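Local coordinates for cell division control protein 4 (Saccharomyces cerevisiae, PDB 3V7D), which recognises phosphorylated targets such as the CDK inhibitor SIC1 as the substrate-binding F-box subunit of an SCF ubiquitin ligase, at residues Thr126-Ile136 with Val165-Leu176. The protein carries 1 engineered substitution. Residues are numbered along the deposited sequence; the frame is centred on the assembly and turned at random.
Sequences TCLQFEDNYVI and VWALKYAHGGIL
Y170 inserts its ring beside the hairpin turn E131-Y134, a worked example of how neighbouring blades of a WD40 beta-propeller join through side chains. The innermost strands of repeats WD 1 and WD 2, 126-131 and 165-170, run roughly parallel, 17° apart, but their axes approach only to 5.7 Å, and side chains fill the interval. The tightly packed part is largely apolar. The sulfur of C127 rests on L168 CG at 3.6 Å, CG2 of I136 meets L168 CD1, and the other branch of I136 sends CD1 both to Y170 CD1 and, tip to tip, to L176 CD2. Q129, bent at chi2, belongs here too, returning OE1 to Y170 N at 3.0 Å in a nearly straight bond. Y170 lies across this layer with CG anti to its backbone N (chi1 -178°), which carries the ring out alongside E131 CB and brings CE1 to 3.7 Å from CD2 of Y134, the two side chains crossing at about a right angle. Its hydroxyl is gripped twice: it donates to D132 OD2 (2.8 Å), on the anti side and 28° out of the plane of a carboxylate turned steeply to the ring, and accepts from G174 N (2.9 Å), tying together the two type I' turns. A phenylalanine here would probably keep the apolar contacts but leave the D132 carboxylate and the G174 amide without their shared partner. The looser, solvent side is the exposed turn around D132, where the end of E131 leads away. At the opposite end T126 CG2 sits 3.5 Å from the centroid of the six-membered ring of W166, squarely over its face in a CH-pi contact, while W166 NE1 bonds D140 and its side chain packs against the bound peptide. The chemistry thus implies an apolar seam between blades, with polar side chains supplying the bonds between strands 126-131 and 165-170.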
ATOM      1  N   THR B 126      11.870  21.290  10.254  1.00 37.74           N
ATOM      2  CA  THR B 126      12.704  20.864   9.131  1.00 40.30           C
ATOM      3  C   THR B 126      12.539  19.396   8.768  1.00 41.34           C
ATOM      4  O   THR B 126      12.816  18.997   7.641  1.00 44.18           O
ATOM      5  CB  THR B 126      14.193  21.122   9.411  1.00 45.36           C
ATOM      6  OG1 THR B 126      14.606  20.341  10.541  1.00 48.27           O
ATOM      7  CG2 THR B 126      14.429  22.597   9.696  1.00 42.66           C
ATOM      8  N   CYS B 127      12.107  18.588   9.726  1.00 40.31           N
ATOM      9  CA  CYS B 127      11.972  17.159   9.481  1.00 38.91           C
ATOM     10  C   CYS B 127      11.011  16.503  10.457  1.00 38.23           C
ATOM     11  O   CYS B 127      10.844  16.958  11.590  1.00 39.92           O
ATOM     12  CB  CYS B 127      13.338  16.466   9.510  1.00 41.25           C
ATOM     13  SG  CYS B 127      14.375  16.880  10.939  1.00 52.27           S
ATOM     14  N   LEU B 128      10.373  15.435   9.994  1.00 39.82           N
ATOM     15  CA  LEU B 128       9.388  14.711  10.782  1.00 39.17           C
ATOM     16  C   LEU B 128       9.447  13.227  10.460  1.00 38.72           C
ATOM     17  O   LEU B 128       9.527  12.836   9.297  1.00 34.86           O
ATOM     18  CB  LEU B 128       7.980  15.248  10.507  1.00 31.39           C
ATOM     19  CG  LEU B 128       6.811  14.691  11.330  1.00 34.65           C
ATOM     20  CD1 LEU B 128       5.748  15.759  11.537  1.00 36.80           C
ATOM     21  CD2 LEU B 128       6.188  13.462  10.674  1.00 29.54           C
ATOM     22  N   GLN B 129       9.413  12.411  11.508  1.00 40.57           N
ATOM     23  CA  GLN B 129       9.260  10.972  11.370  1.00 38.38           C
ATOM     24  C   GLN B 129       7.986  10.566  12.088  1.00 38.99           C
ATOM     25  O   GLN B 129       7.638  11.142  13.120  1.00 38.19           O
ATOM     26  CB  GLN B 129      10.450  10.236  11.986  1.00 42.94           C
ATOM     27  CG  GLN B 129      11.732  10.316  11.180  1.00 44.60           C
ATOM     28  CD  GLN B 129      11.691   9.450   9.935  1.00 47.30           C
ATOM     29  OE1 GLN B 129      12.050   8.271   9.974  1.00 52.27           O
ATOM     30  NE2 GLN B 129      11.251  10.031   8.822  1.00 37.05           N
ATOM     31  N   PHE B 130       7.286   9.585  11.534  1.00 36.57           N
ATOM     32  CA  PHE B 130       6.087   9.050  12.160  1.00 32.19           C
ATOM     33  C   PHE B 130       6.139   7.536  12.070  1.00 33.18           C
ATOM     34  O   PHE B 130       5.832   6.962  11.028  1.00 30.44           O
ATOM     35  CB  PHE B 130       4.837   9.575  11.452  1.00 28.14           C
ATOM     36  CG  PHE B 130       3.546   9.081  12.045  1.00 29.86           C
ATOM     37  CD1 PHE B 130       3.474   8.707  13.377  1.00 31.27           C
ATOM     38  CD2 PHE B 130       2.406   8.986  11.265  1.00 33.60           C
ATOM     39  CE1 PHE B 130       2.291   8.247  13.920  1.00 31.42           C
ATOM     40  CE2 PHE B 130       1.218   8.528  11.804  1.00 31.76           C
ATOM     41  CZ  PHE B 130       1.161   8.157  13.134  1.00 32.98           C
ATOM     42  N   GLU B 131       6.558   6.896  13.157  1.00 32.77           N
ATOM     43  CA  GLU B 131       6.661   5.438  13.222  1.00 40.24           C
ATOM     44  C   GLU B 131       6.391   4.988  14.653  1.00 40.51           C
ATOM     45  O   GLU B 131       6.637   5.741  15.600  1.00 37.38           O
ATOM     46  CB  GLU B 131       8.071   4.957  12.836  1.00 44.76           C
ATOM     47  CG  GLU B 131       8.649   5.500  11.531  1.00 49.88           C
ATOM     48  CD  GLU B 131       7.969   4.932  10.298  1.00 51.21           C
ATOM     49  OE1 GLU B 131       8.057   5.571   9.228  1.00 48.70           O
ATOM     50  OE2 GLU B 131       7.351   3.850  10.398  1.00 48.98           O
ATOM     51  N   ASP B 132       5.889   3.765  14.802  1.00 42.20           N
ATOM     52  CA  ASP B 132       5.861   3.090  16.096  1.00 49.63           C
ATOM     53  C   ASP B 132       5.149   3.880  17.186  1.00 55.28           C
ATOM     54  O   ASP B 132       5.606   3.895  18.332  1.00 55.48           O
ATOM     55  CB  ASP B 132       7.292   2.821  16.564  1.00 54.63           C
ATOM     56  CG  ASP B 132       7.598   1.351  16.700  1.00 61.72           C
ATOM     57  OD1 ASP B 132       6.648   0.559  16.874  1.00 67.19           O
ATOM     58  OD2 ASP B 132       8.793   0.995  16.644  1.00 64.31           O
ATOM     59  N   ASN B 133       4.061   4.554  16.823  1.00 49.10           N
ATOM     60  CA  ASN B 133       3.303   5.379  17.762  1.00 47.67           C
ATOM     61  C   ASN B 133       4.087   6.585  18.286  1.00 44.89           C
ATOM     62  O   ASN B 133       3.689   7.221  19.261  1.00 45.40           O
ATOM     63  CB  ASN B 133       2.753   4.525  18.907  1.00 49.19           C
ATOM     64  CG  ASN B 133       1.999   3.309  18.404  1.00 53.03           C
ATOM     65  OD1 ASN B 133       1.111   3.419  17.557  1.00 50.23           O
ATOM     66  ND2 ASN B 133       2.362   2.137  18.912  1.00 54.98           N
ATOM     67  N   TYR B 134       5.201   6.892  17.628  1.00 40.12           N
ATOM     68  CA  TYR B 134       5.952   8.104  17.918  1.00 35.63           C
ATOM     69  C   TYR B 134       5.809   9.097  16.778  1.00 37.30           C
ATOM     70  O   TYR B 134       5.824   8.720  15.606  1.00 36.29           O
ATOM     71  CB  TYR B 134       7.440   7.813  18.088  1.00 31.68           C
ATOM     72  CG  TYR B 134       7.823   7.029  19.317  1.00 37.73           C
ATOM     73  CD1 TYR B 134       7.500   7.488  20.588  1.00 41.02           C
ATOM     74  CD2 TYR B 134       8.554   5.853  19.208  1.00 38.47           C
ATOM     75  CE1 TYR B 134       7.868   6.778  21.718  1.00 43.24           C
ATOM     76  CE2 TYR B 134       8.927   5.135  20.328  1.00 42.17           C
ATOM     77  CZ  TYR B 134       8.584   5.601  21.580  1.00 47.38           C
ATOM     78  OH  TYR B 134       8.959   4.883  22.694  1.00 47.92           O
ATOM     79  N   VAL B 135       5.674  10.371  17.125  1.00 38.95           N
ATOM     80  CA  VAL B 135       5.865  11.436  16.156  1.00 34.06           C
ATOM     81  C   VAL B 135       7.105  12.186  16.597  1.00 33.75           C
ATOM     82  O   VAL B 135       7.220  12.586  17.758  1.00 37.59           O
ATOM     83  CB  VAL B 135       4.673  12.405  16.076  1.00 37.42           C
ATOM     84  CG1 VAL B 135       4.884  13.397  14.933  1.00 33.60           C
ATOM     85  CG2 VAL B 135       3.379  11.639  15.881  1.00 38.81           C
ATOM     86  N   ILE B 136       8.045  12.351  15.676  1.00 36.68           N
ATOM     87  CA  ILE B 136       9.335  12.939  16.009  1.00 37.76           C
ATOM     88  C   ILE B 136       9.657  14.074  15.047  1.00 36.00           C
ATOM     89  O   ILE B 136       9.596  13.900  13.830  1.00 33.94           O
ATOM     90  CB  ILE B 136      10.450  11.878  15.964  1.00 42.56           C
ATOM     91  CG1 ILE B 136      10.047  10.652  16.789  1.00 44.01           C
ATOM     92  CG2 ILE B 136      11.762  12.454  16.470  1.00 41.09           C
ATOM     93  CD1 ILE B 136      10.905   9.439  16.543  1.00 52.08           C
ATOM     94  N   VAL B 165      18.695  20.924  13.585  1.00 49.65           N
ATOM     95  CA  VAL B 165      18.489  19.551  13.146  1.00 48.24           C
ATOM     96  C   VAL B 165      17.813  19.555  11.786  1.00 47.87           C
ATOM     97  O   VAL B 165      16.741  20.133  11.626  1.00 48.96           O
ATOM     98  CB  VAL B 165      17.591  18.786  14.136  1.00 45.35           C
ATOM     99  CG1 VAL B 165      17.428  17.340  13.700  1.00 38.96           C
ATOM    100  CG2 VAL B 165      18.160  18.873  15.552  1.00 42.62           C
ATOM    101  N   TRP B 166      18.430  18.909  10.804  1.00 48.93           N
ATOM    102  CA  TRP B 166      17.903  18.950   9.444  1.00 48.29           C
ATOM    103  C   TRP B 166      17.635  17.577   8.835  1.00 45.95           C
ATOM    104  O   TRP B 166      17.157  17.477   7.705  1.00 46.82           O
ATOM    105  CB  TRP B 166      18.818  19.781   8.542  1.00 53.32           C
ATOM    106  CG  TRP B 166      18.659  21.245   8.773  1.00 59.50           C
ATOM    107  CD1 TRP B 166      19.277  21.997   9.727  1.00 61.57           C
ATOM    108  CD2 TRP B 166      17.807  22.139   8.047  1.00 64.94           C
ATOM    109  NE1 TRP B 166      18.872  23.306   9.636  1.00 62.79           N
ATOM    110  CE2 TRP B 166      17.970  23.420   8.612  1.00 65.64           C
ATOM    111  CE3 TRP B 166      16.929  21.981   6.970  1.00 63.27           C
ATOM    112  CZ2 TRP B 166      17.283  24.538   8.138  1.00 66.58           C
ATOM    113  CZ3 TRP B 166      16.250  23.091   6.499  1.00 64.14           C
ATOM    114  CH2 TRP B 166      16.429  24.353   7.084  1.00 65.33           C
ATOM    115  N   ALA B 167      17.928  16.522   9.586  1.00 46.44           N
ATOM    116  CA  ALA B 167      17.646  15.168   9.120  1.00 45.35           C
ATOM    117  C   ALA B 167      17.355  14.232  10.288  1.00 45.83           C
ATOM    118  O   ALA B 167      18.048  14.260  11.308  1.00 43.17           O
ATOM    119  CB  ALA B 167      18.802  14.642   8.282  1.00 49.86           C
ATOM    120  N   LEU B 168      16.316  13.417  10.131  1.00 43.73           N
ATOM    121  CA  LEU B 168      15.887  12.478  11.163  1.00 45.51           C
ATOM    122  C   LEU B 168      15.525  11.140  10.545  1.00 43.76           C
ATOM    123  O   LEU B 168      14.906  11.092   9.485  1.00 44.46           O
ATOM    124  CB  LEU B 168      14.648  13.006  11.885  1.00 48.71           C
ATOM    125  CG  LEU B 168      14.787  13.987  13.041  1.00 57.31           C
ATOM    126  CD1 LEU B 168      13.403  14.290  13.594  1.00 59.22           C
ATOM    127  CD2 LEU B 168      15.691  13.417  14.120  1.00 58.54           C
ATOM    128  N   LYS B 169      15.888  10.054  11.217  1.00 42.41           N
ATOM    129  CA  LYS B 169      15.479   8.729  10.771  1.00 46.14           C
ATOM    130  C   LYS B 169      15.251   7.804  11.955  1.00 49.67           C
ATOM    131  O   LYS B 169      16.161   7.544  12.741  1.00 54.11           O
ATOM    132  CB  LYS B 169      16.514   8.121   9.827  1.00 48.53           C
ATOM    133  CG  LYS B 169      16.017   6.909   9.050  1.00 52.60           C
ATOM    134  CD  LYS B 169      15.072   7.321   7.933  1.00 54.97           C
ATOM    135  CE  LYS B 169      14.639   6.123   7.102  1.00 61.35           C
ATOM    136  NZ  LYS B 169      13.957   6.533   5.834  1.00 60.82           N
ATOM    137  N   TYR B 170      14.026   7.312  12.074  1.00 47.91           N
ATOM    138  CA  TYR B 170      13.683   6.374  13.128  1.00 44.96           C
ATOM    139  C   TYR B 170      14.158   4.980  12.733  1.00 45.61           C
ATOM    140  O   TYR B 170      13.988   4.559  11.591  1.00 45.09           O
ATOM    141  CB  TYR B 170      12.174   6.379  13.367  1.00 40.63           C
ATOM    142  CG  TYR B 170      11.734   5.471  14.488  1.00 43.32           C
ATOM    143  CD1 TYR B 170      11.711   5.923  15.797  1.00 43.10           C
ATOM    144  CD2 TYR B 170      11.342   4.164  14.238  1.00 44.88           C
ATOM    145  CE1 TYR B 170      11.314   5.098  16.829  1.00 46.92           C
ATOM    146  CE2 TYR B 170      10.941   3.331  15.263  1.00 45.22           C
ATOM    147  CZ  TYR B 170      10.929   3.805  16.557  1.00 46.52           C
ATOM    148  OH  TYR B 170      10.531   2.983  17.584  1.00 50.21           O
ATOM    149  N   ALA B 171      14.763   4.269  13.678  1.00 45.82           N
ATOM    150  CA  ALA B 171      15.265   2.927  13.403  1.00 48.94           C
ATOM    151  C   ALA B 171      14.282   1.856  13.870  1.00 52.73           C
ATOM    152  O   ALA B 171      13.535   1.287  13.070  1.00 56.84           O
ATOM    153  CB  ALA B 171      16.628   2.726  14.052  1.00 50.08           C
ATOM    154  N   HIS B 172      14.289   1.598  15.174  1.00 50.06           N
ATOM    155  CA  HIS B 172      13.447   0.578  15.787  1.00 51.74           C
ATOM    156  C   HIS B 172      13.633   0.669  17.292  1.00 56.25           C
ATOM    157  O   HIS B 172      14.679   1.120  17.762  1.00 56.77           O
ATOM    158  CB  HIS B 172      13.866  -0.815  15.325  1.00 54.50           C
ATOM    159  CG  HIS B 172      15.240  -1.205  15.773  1.00 66.51           C
ATOM    160  ND1 HIS B 172      16.379  -0.847  15.081  1.00 70.07           N
ATOM    161  CD2 HIS B 172      15.661  -1.909  16.851  1.00 74.08           C
ATOM    162  CE1 HIS B 172      17.440  -1.321  15.709  1.00 77.27           C
ATOM    163  NE2 HIS B 172      17.033  -1.968  16.786  1.00 80.61           N
ATOM    164  N   GLY B 173      12.626   0.242  18.045  1.00 55.36           N
ATOM    165  CA  GLY B 173      12.731   0.179  19.492  1.00 55.35           C
ATOM    166  C   GLY B 173      13.077   1.497  20.159  1.00 53.48           C
ATOM    167  O   GLY B 173      13.833   1.529  21.125  1.00 55.02           O
ATOM    168  N   GLY B 174      12.525   2.589  19.638  1.00 53.23           N
ATOM    169  CA  GLY B 174      12.741   3.898  20.225  1.00 50.45           C
ATOM    170  C   GLY B 174      14.116   4.480  19.962  1.00 48.39           C
ATOM    171  O   GLY B 174      14.537   5.418  20.636  1.00 49.26           O
ATOM    172  N   ILE B 175      14.820   3.925  18.982  1.00 51.08           N
ATOM    173  CA  ILE B 175      16.138   4.424  18.607  1.00 53.57           C
ATOM    174  C   ILE B 175      16.009   5.297  17.366  1.00 53.29           C
ATOM    175  O   ILE B 175      15.307   4.935  16.422  1.00 50.62           O
ATOM    176  CB  ILE B 175      17.113   3.265  18.301  1.00 55.67           C
ATOM    177  CG1 ILE B 175      17.227   2.320  19.499  1.00 58.31           C
ATOM    178  CG2 ILE B 175      18.482   3.798  17.903  1.00 58.01           C
ATOM    179  CD1 ILE B 175      17.914   2.934  20.702  1.00 64.38           C
ATOM    180  N   LEU B 176      16.675   6.448  17.362  1.00 53.47           N
ATOM    181  CA  LEU B 176      16.637   7.323  16.194  1.00 52.62           C
ATOM    182  C   LEU B 176      17.983   7.985  15.905  1.00 47.87           C
ATOM    183  O   LEU B 176      18.814   8.149  16.797  1.00 47.28           O
ATOM    184  CB  LEU B 176      15.533   8.376  16.338  1.00 55.98           C
ATOM    185  CG  LEU B 176      15.723   9.491  17.367  1.00 58.30           C
ATOM    186  CD1 LEU B 176      16.053  10.796  16.673  1.00 60.16           C
ATOM    187  CD2 LEU B 176      14.481   9.651  18.228  1.00 60.41           C
TER